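Local atomic coordinates of 11R-lipoxygenase (Gersemia fruticosa, PDB entry 3VF1), a protein that probably inserts molecular oxygen into polyunsaturated fatty acids at a non-heme iron, in a calcium-dependent way. Residues L214-L219 / L235-I240; E230-L235 / G587-S592; P593-Q598 / S615-H620. All blocks are in the same frame, centred on the assembly; numbering follows the deposited sequence.

Interaction 1 (L214-L219 / L235-I240)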
loop_
_atom_site.group_PDB
_atom_site.type_symbol
_atom_site.label_atom_id
_atom_site.label_comp_id
_atom_site.label_asym_id
_atom_site.label_seq_id
_atom_site.Cartn_x
_atom_site.Cartn_y
_atom_site.Cartn_z
ATOM N N LEU A 214 -6.775 13.489 20.557
ATOM C CA LEU A 214 -6.156 14.609 19.856
ATOM C C LEU A 214 -6.352 15.920 20.613
ATOM O O LEU A 214 -5.860 16.966 20.193
ATOM C CB LEU A 214 -6.739 14.737 18.447
ATOM C CG LEU A 214 -6.597 13.509 17.548
ATOM C CD1 LEU A 214 -7.259 13.760 16.204
ATOM C CD2 LEU A 214 -5.131 13.137 17.368
ATOM N N GLY A 215 -7.078 15.861 21.725
ATOM C CA GLY A 215 -7.338 17.041 22.530
ATOM C C GLY A 215 -8.388 17.940 21.903
ATOM O O GLY A 215 -8.346 19.160 22.062
ATOM N N LEU A 216 -9.338 17.331 21.197
ATOM C CA LEU A 216 -10.354 18.081 20.466
ATOM C C LEU A 216 -11.768 17.591 20.770
ATOM O O LEU A 216 -12.685 17.793 19.974
ATOM C CB LEU A 216 -10.093 17.976 18.963
ATOM C CG LEU A 216 -8.768 18.560 18.470
ATOM C CD1 LEU A 216 -8.528 18.194 17.013
ATOM C CD2 LEU A 216 -8.757 20.066 18.651
ATOM N N SER A 217 -11.950 16.953 21.923
ATOM C CA SER A 217 -13.244 16.379 22.278
ATOM C C SER A 217 -14.312 17.456 22.454
ATOM O O SER A 217 -15.508 17.169 22.397
ATOM C CB SER A 217 -13.132 15.536 23.550
ATOM O OG SER A 217 -12.829 16.338 24.678
ATOM N N HIS A 218 -13.879 18.693 22.665
ATOM C CA HIS A 218 -14.814 19.802 22.825
ATOM C C HIS A 218 -15.506 20.145 21.508
ATOM O O HIS A 218 -16.459 20.923 21.487
ATOM C CB HIS A 218 -14.104 21.038 23.385
ATOM C CG HIS A 218 -12.978 21.532 22.529
ATOM N ND1 HIS A 218 -11.686 21.075 22.666
ATOM C CD2 HIS A 218 -12.951 22.450 21.533
ATOM C CE1 HIS A 218 -10.912 21.685 21.785
ATOM N NE2 HIS A 218 -11.654 22.524 21.087
ATOM N N LEU A 219 -15.027 19.560 20.413
ATOM C CA LEU A 219 -15.617 19.791 19.098
ATOM C C LEU A 219 -16.476 18.616 18.639
ATOM O O LEU A 219 -16.986 18.617 17.518
ATOM C CB LEU A 219 -14.519 20.051 18.063
ATOM C CG LEU A 219 -13.656 21.293 18.286
ATOM C CD1 LEU A 219 -12.624 21.422 17.180
ATOM C CD2 LEU A 219 -14.521 22.540 18.362
ATOM N N LEU A 235 -6.765 22.306 14.493
ATOM C CA LEU A 235 -6.811 20.849 14.491
ATOM C C LEU A 235 -5.428 20.234 14.670
ATOM O O LEU A 235 -5.304 19.040 14.946
ATOM C CB LEU A 235 -7.447 20.341 13.196
ATOM C CG LEU A 235 -8.881 20.810 12.950
ATOM C CD1 LEU A 235 -9.439 20.205 11.674
ATOM C CD2 LEU A 235 -9.766 20.465 14.137
ATOM N N ILE A 236 -4.387 21.048 14.514
ATOM C CA ILE A 236 -3.022 20.566 14.683
ATOM C C ILE A 236 -2.528 20.829 16.102
ATOM O O ILE A 236 -1.877 21.839 16.374
ATOM C CB ILE A 236 -2.061 21.213 13.676
ATOM C CG1 ILE A 236 -2.584 21.019 12.252
ATOM C CG2 ILE A 236 -0.665 20.620 13.819
ATOM C CD1 ILE A 236 -2.860 19.571 11.892
ATOM N N THR A 237 -2.853 19.906 17.000
ATOM C CA THR A 237 -2.435 19.985 18.388
ATOM C C THR A 237 -1.105 19.262 18.561
ATOM O O THR A 237 -0.614 18.631 17.627
ATOM C CB THR A 237 -3.478 19.327 19.304
ATOM O OG1 THR A 237 -3.564 17.928 19.000
ATOM C CG2 THR A 237 -4.841 19.973 19.109
ATOM N N PRO A 238 -0.506 19.358 19.760
ATOM C CA PRO A 238 0.727 18.614 20.033
ATOM C C PRO A 238 0.551 17.107 19.848
ATOM O O PRO A 238 1.542 16.388 19.721
ATOM C CB PRO A 238 1.018 18.950 21.498
ATOM C CG PRO A 238 0.382 20.280 21.708
ATOM C CD PRO A 238 -0.861 20.260 20.871
ATOM N N ALA A 239 -0.696 16.642 19.834
ATOM C CA ALA A 239 -0.982 15.231 19.600
ATOM C C ALA A 239 -0.580 14.836 18.179
ATOM O O ALA A 239 -0.258 13.677 17.912
ATOM C CB ALA A 239 -2.454 14.943 19.837
ATOM N N ILE A 240 -0.607 15.806 17.270
ATOM C CA ILE A 240 -0.122 15.601 15.911
ATOM C C ILE A 240 1.371 15.904 15.884
ATOM O O ILE A 240 1.781 17.064 15.870
ATOM C CB ILE A 240 -0.847 16.513 14.907
ATOM C CG1 ILE A 240 -2.364 16.422 15.098
ATOM C CG2 ILE A 240 -0.463 16.145 13.481
ATOM C CD1 ILE A 240 -2.916 15.022 14.951
#
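Thr237 OG1 serves two backbone groups at once: it donates to Leu214 O at 2.8 Å and, two residues on, accepts the amide of Ala239, 3.3 Å from Ala239 N to Thr237 OG1, which makes an ST turn. The same residue opens a type I beta turn closed by Ile240 N on Thr237 O. On the facing segment Gly215, with positive phi, ends helix 208-213 in a Schellman motif, so the hydroxyl holds the carbonyl just before that helix stop. With chi1 at 64°, OG1 lies between the backbone N and the carbonyl carbon, where it meets both partners, and it reaches Leu214 O from 24° outside the carbonyl plane. A valine here would probably leave Leu214 O and the amide of Ala239 without their shared hydroxyl partner. Apolar groups flank the bond. On one flank Leu214 CD2 lies 3.8 Å from Ile240 CD1, while Ala239 CB packs against Leu214 CA. On the other, Leu216 and Leu235 cross at about a right angle, Leu235 also resting on Ala622 and Val623 of helix 619-632. There Leu216 splits its branches, CD1 going to Leu235 CD2 at 3.9 Å and CD2 to Thr237 CG2, also at 3.9 Å.

Interaction 2 (E230-L235 / G587-S592); sequences EDFRQL and GFHPNS
Phe588 makes the first touch, its CE1 lying 3.7 Å from Phe232 CB and equally 3.7 Å from Arg233 CG. A 3-10 segment running through 230-235 and a short one at 589-591 are packed together here within the lipoxygenase domain, though some 350 residues separate them in sequence. Setting CG opposite the backbone N (chi1 -172°) carries the Phe588 ring out to these aliphatic carbons, and Arg233 crosses it obliquely with the methylene part of its chain. Trp251 meets the same ring from outside the two segments.

His589 follows. Its CB does the touching, 3.6 Å from Phe232 CD1. Its imidazole lies nearly parallel to the Phe232 ring, planes 15° apart, but is slid so far along, with centroids 5.5 Å apart, that the two barely overlap and this is hardly a stack.

Pro590 then brings its ring against Phe232. Its CD stands over one face of the Phe232 ring, 4.0 Å from the centroid, in a CH-pi contact, while Pro590 CG comes to 3.4 Å from Phe232 CD2. That same CD also lies above a face of Phe588, offset toward the rim, so the proline edge is wedged between two aromatic rings. Asn591 takes no part across the contact; its amide bonds Trp256 and Gln260, while backbone bonds from Asn591 N to Phe588 O and from Ser592 N to His589 O close the turn.

The close contacts are almost all carbon against carbon; apart from the CH-pi contact little here is directional, so complementary shape probably matters most.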
loop_
_atom_site.group_PDB
_atom_site.type_symbol
_atom_site.label_atom_id
_atom_site.label_comp_id
_atom_site.label_asym_id
_atom_site.label_seq_id
_atom_site.Cartn_x
_atom_site.Cartn_y
_atom_site.Cartn_z
ATOM N N GLU A 230 -8.345 30.265 8.595
ATOM C CA GLU A 230 -7.151 30.108 9.418
ATOM C C GLU A 230 -7.415 29.274 10.668
ATOM O O GLU A 230 -6.477 28.790 11.301
ATOM C CB GLU A 230 -6.597 31.476 9.816
ATOM C CG GLU A 230 -6.246 32.364 8.635
ATOM C CD GLU A 230 -5.336 31.672 7.639
ATOM O OE1 GLU A 230 -4.100 31.779 7.785
ATOM O OE2 GLU A 230 -5.856 31.017 6.710
ATOM N N ASP A 231 -8.685 29.102 11.020
ATOM C CA ASP A 231 -9.043 28.366 12.230
ATOM C C ASP A 231 -8.854 26.857 12.080
ATOM O O ASP A 231 -8.861 26.127 13.072
ATOM C CB ASP A 231 -10.485 28.671 12.639
ATOM C CG ASP A 231 -10.629 30.030 13.301
ATOM O OD1 ASP A 231 -9.613 30.574 13.783
ATOM O OD2 ASP A 231 -11.762 30.552 13.347
ATOM N N PHE A 232 -8.689 26.388 10.847
ATOM C CA PHE A 232 -8.418 24.975 10.615
ATOM C C PHE A 232 -7.096 24.555 11.257
ATOM O O PHE A 232 -6.873 23.375 11.519
ATOM C CB PHE A 232 -8.402 24.661 9.118
ATOM C CG PHE A 232 -9.770 24.459 8.527
ATOM C CD1 PHE A 232 -10.491 23.307 8.796
ATOM C CD2 PHE A 232 -10.332 25.416 7.700
ATOM C CE1 PHE A 232 -11.749 23.116 8.256
ATOM C CE2 PHE A 232 -11.590 25.229 7.154
ATOM C CZ PHE A 232 -12.299 24.078 7.435
ATOM N N ARG A 233 -6.227 25.529 11.514
ATOM C CA ARG A 233 -4.946 25.264 12.165
ATOM C C ARG A 233 -5.132 24.793 13.608
ATOM O O ARG A 233 -4.192 24.296 14.229
ATOM C CB ARG A 233 -4.068 26.518 12.136
ATOM C CG ARG A 233 -3.651 26.949 10.739
ATOM C CD ARG A 233 -3.308 28.431 10.686
ATOM N NE ARG A 233 -1.935 28.715 11.102
ATOM C CZ ARG A 233 -0.931 29.010 10.276
ATOM N NH1 ARG A 233 -1.118 29.069 8.963
ATOM N NH2 ARG A 233 0.276 29.253 10.765
ATOM N N GLN A 234 -6.342 24.951 14.137
ATOM C CA GLN A 234 -6.646 24.514 15.495
ATOM C C GLN A 234 -6.593 22.995 15.616
ATOM O O GLN A 234 -6.400 22.459 16.707
ATOM C CB GLN A 234 -8.032 25.003 15.917
ATOM C CG GLN A 234 -8.151 26.509 16.062
ATOM C CD GLN A 234 -9.545 26.944 16.469
ATOM O OE1 GLN A 234 -10.356 26.130 16.911
ATOM N NE2 GLN A 234 -9.833 28.232 16.319
ATOM N N LEU A 235 -6.765 22.306 14.493
ATOM C CA LEU A 235 -6.811 20.849 14.491
ATOM C C LEU A 235 -5.428 20.234 14.670
ATOM O O LEU A 235 -5.304 19.040 14.946
ATOM C CB LEU A 235 -7.447 20.341 13.196
ATOM C CG LEU A 235 -8.881 20.810 12.950
ATOM C CD1 LEU A 235 -9.439 20.205 11.674
ATOM C CD2 LEU A 235 -9.766 20.465 14.137
ATOM N N GLY A 587 -3.838 17.570 6.480
ATOM C CA GLY A 587 -3.683 18.175 7.790
ATOM C C GLY A 587 -4.414 19.502 7.856
ATOM O O GLY A 587 -5.232 19.732 8.747
ATOM N N PHE A 588 -4.111 20.379 6.904
ATOM C CA PHE A 588 -4.823 21.641 6.755
ATOM C C PHE A 588 -5.940 21.451 5.732
ATOM O O PHE A 588 -5.698 21.426 4.526
ATOM C CB PHE A 588 -3.859 22.744 6.316
ATOM C CG PHE A 588 -4.465 24.116 6.321
ATOM C CD1 PHE A 588 -4.758 24.755 7.515
ATOM C CD2 PHE A 588 -4.736 24.772 5.132
ATOM C CE1 PHE A 588 -5.316 26.020 7.521
ATOM C CE2 PHE A 588 -5.291 26.036 5.133
ATOM C CZ PHE A 588 -5.583 26.661 6.327
ATOM N N HIS A 589 -7.165 21.316 6.230
ATOM C CA HIS A 589 -8.293 20.863 5.418
ATOM C C HIS A 589 -8.472 21.616 4.093
ATOM O O HIS A 589 -8.720 20.997 3.059
ATOM C CB HIS A 589 -9.590 20.935 6.229
ATOM C CG HIS A 589 -10.734 20.201 5.602
ATOM N ND1 HIS A 589 -11.110 18.934 5.993
ATOM C CD2 HIS A 589 -11.579 20.553 4.605
ATOM C CE1 HIS A 589 -12.141 18.539 5.270
ATOM N NE2 HIS A 589 -12.446 19.502 4.419
ATOM N N PRO A 590 -8.361 22.952 4.120
ATOM C CA PRO A 590 -8.578 23.731 2.893
ATOM C C PRO A 590 -7.637 23.364 1.747
ATOM O O PRO A 590 -7.958 23.637 0.591
ATOM C CB PRO A 590 -8.323 25.171 3.345
ATOM C CG PRO A 590 -8.614 25.164 4.805
ATOM C CD PRO A 590 -8.155 23.822 5.291
ATOM N N ASN A 591 -6.495 22.760 2.057
ATOM C CA ASN A 591 -5.544 22.371 1.020
ATOM C C ASN A 591 -6.078 21.224 0.169
ATOM O O ASN A 591 -5.660 21.043 -0.976
ATOM C CB ASN A 591 -4.200 21.985 1.644
ATOM C CG ASN A 591 -3.153 21.632 0.602
ATOM O OD1 ASN A 591 -2.654 22.504 -0.111
ATOM N ND2 ASN A 591 -2.809 20.351 0.515
ATOM N N SER A 592 -7.005 20.454 0.731
ATOM C CA SER A 592 -7.610 19.339 0.015
ATOM C C SER A 592 -8.908 18.915 0.699
ATOM O O SER A 592 -8.931 17.943 1.454
ATOM C CB SER A 592 -6.636 18.162 -0.048
ATOM O OG SER A 592 -6.962 17.283 -1.111
#

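Interaction 3 (P593-Q598 / S615-H620); sequences PTLMRQ and SLANKH
Arg597 reaches across to Ser615, Leu616 and Asn618, just where the chain leads into helix 619-632. Its backbone starts the work: Arg597 N donates to Ser615 O at 2.8 Å, in the carbonyl plane and on a lone pair, with a nearly straight N-H...O angle of 163°. From there CB lies 3.8 Å from the same Ser615 O, and CG keeps beside it. CD reaches the level of Leu616 O and Asn618 N, 4.0 Å from each. A bend at chi3 (-66°) then turns the guanidinium side-on to Leu616 O, which takes Arg597 NE at 2.8 Å and Arg597 NH2 at 2.9 Å. The oxygen lies near the guanidinium plane, and the NH2 bond runs nearly along the C=O axis, whereas the NE bond comes in tilted from the carbonyl plane. Asn618 lies over one face, its N above the group and its CB 3.7 Å from Arg597 NH1. The Asn618 amide crosses the guanidinium with planes 66° apart, and its OD1 caps the helix through Gln621 N.

Beside the arginine the segments meet through carbon and sulfur. Met596 and Leu616 run side by side, Met596 CE 3.9 Å from Leu616 CD2, while Met596 SD touches Ser615 CB at 3.7 Å. Leu595 CD1 packs on Ala617, and the Pro593 ring crosses the Leu616 side chain obliquely, CG against CD2.

One arginine thus satisfies a buried carbonyl twice over and probably draws electron density toward that oxygen; NH2 also forms a salt bridge with Asp225, which probably balances the charge and fixes the rotation of the guanidinium against the helix start.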
loop_
_atom_site.group_PDB
_atom_site.type_symbol
_atom_site.label_atom_id
_atom_site.label_comp_id
_atom_site.label_asym_id
_atom_site.label_seq_id
_atom_site.Cartn_x
_atom_site.Cartn_y
_atom_site.Cartn_z
ATOM N N PRO A 593 -9.998 19.654 0.434
ATOM C CA PRO A 593 -11.307 19.401 1.050
ATOM C C PRO A 593 -11.809 17.984 0.792
ATOM O O PRO A 593 -11.630 17.462 -0.308
ATOM C CB PRO A 593 -12.222 20.421 0.363
ATOM C CG PRO A 593 -11.312 21.483 -0.145
ATOM C CD PRO A 593 -10.035 20.795 -0.495
ATOM N N THR A 594 -12.433 17.377 1.796
ATOM C CA THR A 594 -12.951 16.019 1.668
ATOM C C THR A 594 -14.421 16.022 1.271
ATOM O O THR A 594 -14.899 15.085 0.633
ATOM C CB THR A 594 -12.791 15.229 2.982
ATOM O OG1 THR A 594 -13.493 15.895 4.039
ATOM C CG2 THR A 594 -11.322 15.104 3.352
ATOM N N LEU A 595 -15.135 17.074 1.652
ATOM C CA LEU A 595 -16.544 17.198 1.299
ATOM C C LEU A 595 -16.960 18.658 1.168
ATOM O O LEU A 595 -16.247 19.560 1.606
ATOM C CB LEU A 595 -17.419 16.498 2.345
ATOM C CG LEU A 595 -17.372 17.047 3.776
ATOM C CD1 LEU A 595 -18.214 18.307 3.929
ATOM C CD2 LEU A 595 -17.832 15.988 4.767
ATOM N N MET A 596 -18.117 18.876 0.553
ATOM C CA MET A 596 -18.732 20.194 0.497
ATOM C C MET A 596 -20.166 20.080 0.996
ATOM O O MET A 596 -20.886 19.155 0.627
ATOM C CB MET A 596 -18.708 20.743 -0.930
ATOM C CG MET A 596 -17.323 21.137 -1.426
ATOM S SD MET A 596 -16.606 22.508 -0.502
ATOM C CE MET A 596 -15.163 22.875 -1.494
ATOM N N ARG A 597 -20.577 21.020 1.841
ATOM C CA ARG A 597 -21.898 20.971 2.455
ATOM C C ARG A 597 -22.918 21.802 1.686
ATOM O O ARG A 597 -24.109 21.772 1.989
ATOM C CB ARG A 597 -21.825 21.464 3.897
ATOM C CG ARG A 597 -21.064 20.541 4.826
ATOM C CD ARG A 597 -21.058 21.099 6.233
ATOM N NE ARG A 597 -20.298 22.343 6.308
ATOM C CZ ARG A 597 -20.588 23.362 7.112
ATOM N NH1 ARG A 597 -21.634 23.307 7.927
ATOM N NH2 ARG A 597 -19.827 24.446 7.099
ATOM N N GLN A 598 -22.443 22.550 0.697
ATOM C CA GLN A 598 -23.321 23.346 -0.146
ATOM C C GLN A 598 -23.006 23.068 -1.604
ATOM O O GLN A 598 -21.875 22.722 -1.940
ATOM C CB GLN A 598 -23.132 24.834 0.138
ATOM C CG GLN A 598 -23.471 25.250 1.557
ATOM C CD GLN A 598 -24.959 25.190 1.835
ATOM O OE1 GLN A 598 -25.773 25.143 0.912
ATOM N NE2 GLN A 598 -25.323 25.187 3.111
ATOM N N SER A 615 -19.422 26.125 2.824
ATOM C CA SER A 615 -19.254 24.956 1.967
ATOM C C SER A 615 -18.295 23.951 2.594
ATOM O O SER A 615 -18.549 22.748 2.582
ATOM C CB SER A 615 -18.742 25.368 0.588
ATOM O OG SER A 615 -19.780 25.933 -0.192
ATOM N N LEU A 616 -17.193 24.451 3.139
ATOM C CA LEU A 616 -16.179 23.585 3.726
ATOM C C LEU A 616 -16.739 22.813 4.916
ATOM O O LEU A 616 -17.740 23.206 5.514
ATOM C CB LEU A 616 -14.955 24.401 4.149
ATOM C CG LEU A 616 -14.196 25.088 3.011
ATOM C CD1 LEU A 616 -12.993 25.849 3.549
ATOM C CD2 LEU A 616 -13.765 24.080 1.955
ATOM N N ALA A 617 -16.081 21.707 5.244
ATOM C CA ALA A 617 -16.512 20.836 6.329
ATOM C C ALA A 617 -16.751 21.623 7.612
ATOM O O ALA A 617 -16.086 22.625 7.870
ATOM C CB ALA A 617 -15.470 19.753 6.567
ATOM N N ASN A 618 -17.710 21.168 8.411
ATOM C CA ASN A 618 -17.952 21.768 9.716
ATOM C C ASN A 618 -16.921 21.253 10.714
ATOM O O ASN A 618 -16.026 20.496 10.350
ATOM C CB ASN A 618 -19.383 21.485 10.192
ATOM C CG ASN A 618 -19.665 20.006 10.368
ATOM O OD1 ASN A 618 -18.806 19.245 10.809
ATOM N ND2 ASN A 618 -20.877 19.594 10.024
ATOM N N LYS A 619 -17.043 21.663 11.971
ATOM C CA LYS A 619 -16.026 21.347 12.968
ATOM C C LYS A 619 -15.910 19.847 13.238
ATOM O O LYS A 619 -14.812 19.295 13.208
ATOM C CB LYS A 619 -16.296 22.115 14.264
ATOM C CG LYS A 619 -16.236 23.625 14.083
ATOM C CD LYS A 619 -16.080 24.358 15.403
ATOM C CE LYS A 619 -15.967 25.858 15.185
ATOM N NZ LYS A 619 -15.735 26.591 16.460
ATOM N N HIS A 620 -17.035 19.188 13.493
ATOM C CA HIS A 620 -17.025 17.753 13.760
ATOM C C HIS A 620 -16.446 16.970 12.586
ATOM O O HIS A 620 -15.657 16.045 12.775
ATOM C CB HIS A 620 -18.437 17.249 14.061
ATOM C CG HIS A 620 -18.530 15.760 14.186
ATOM N ND1 HIS A 620 -18.248 15.093 15.358
ATOM C CD2 HIS A 620 -18.868 14.808 13.283
ATOM C CE1 HIS A 620 -18.414 13.795 15.175
ATOM N NE2 HIS A 620 -18.789 13.596 13.923
HETATM O O HOH W 1 -14.535 20.612 2.962
HETATM O O HOH W 2 -23.199 21.481 8.770
#

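In the fold
All three contacts lie in the lipoxygenase domain, about 26 to 27 Å from the centre of the chain and away from the iron site. Centre to centre, interactions 1 and 2 are about 12 Å apart, 2 and 3 about 11 Å, and 1 and 3 about 18 Å, so interaction 2 is the middle one. Interactions 1 and 2 share Leu235 and their segments alternate along the chain; interaction 3 follows both. His589 and Phe232 touch Thr594, Leu616 and Ala617, while Leu219 meets Lys619. Helix 619-632 begins in interaction 3, and its first turns pack on residues of interactions 1 and 2, so loops from distant parts of the sequence meet around its N-terminal part.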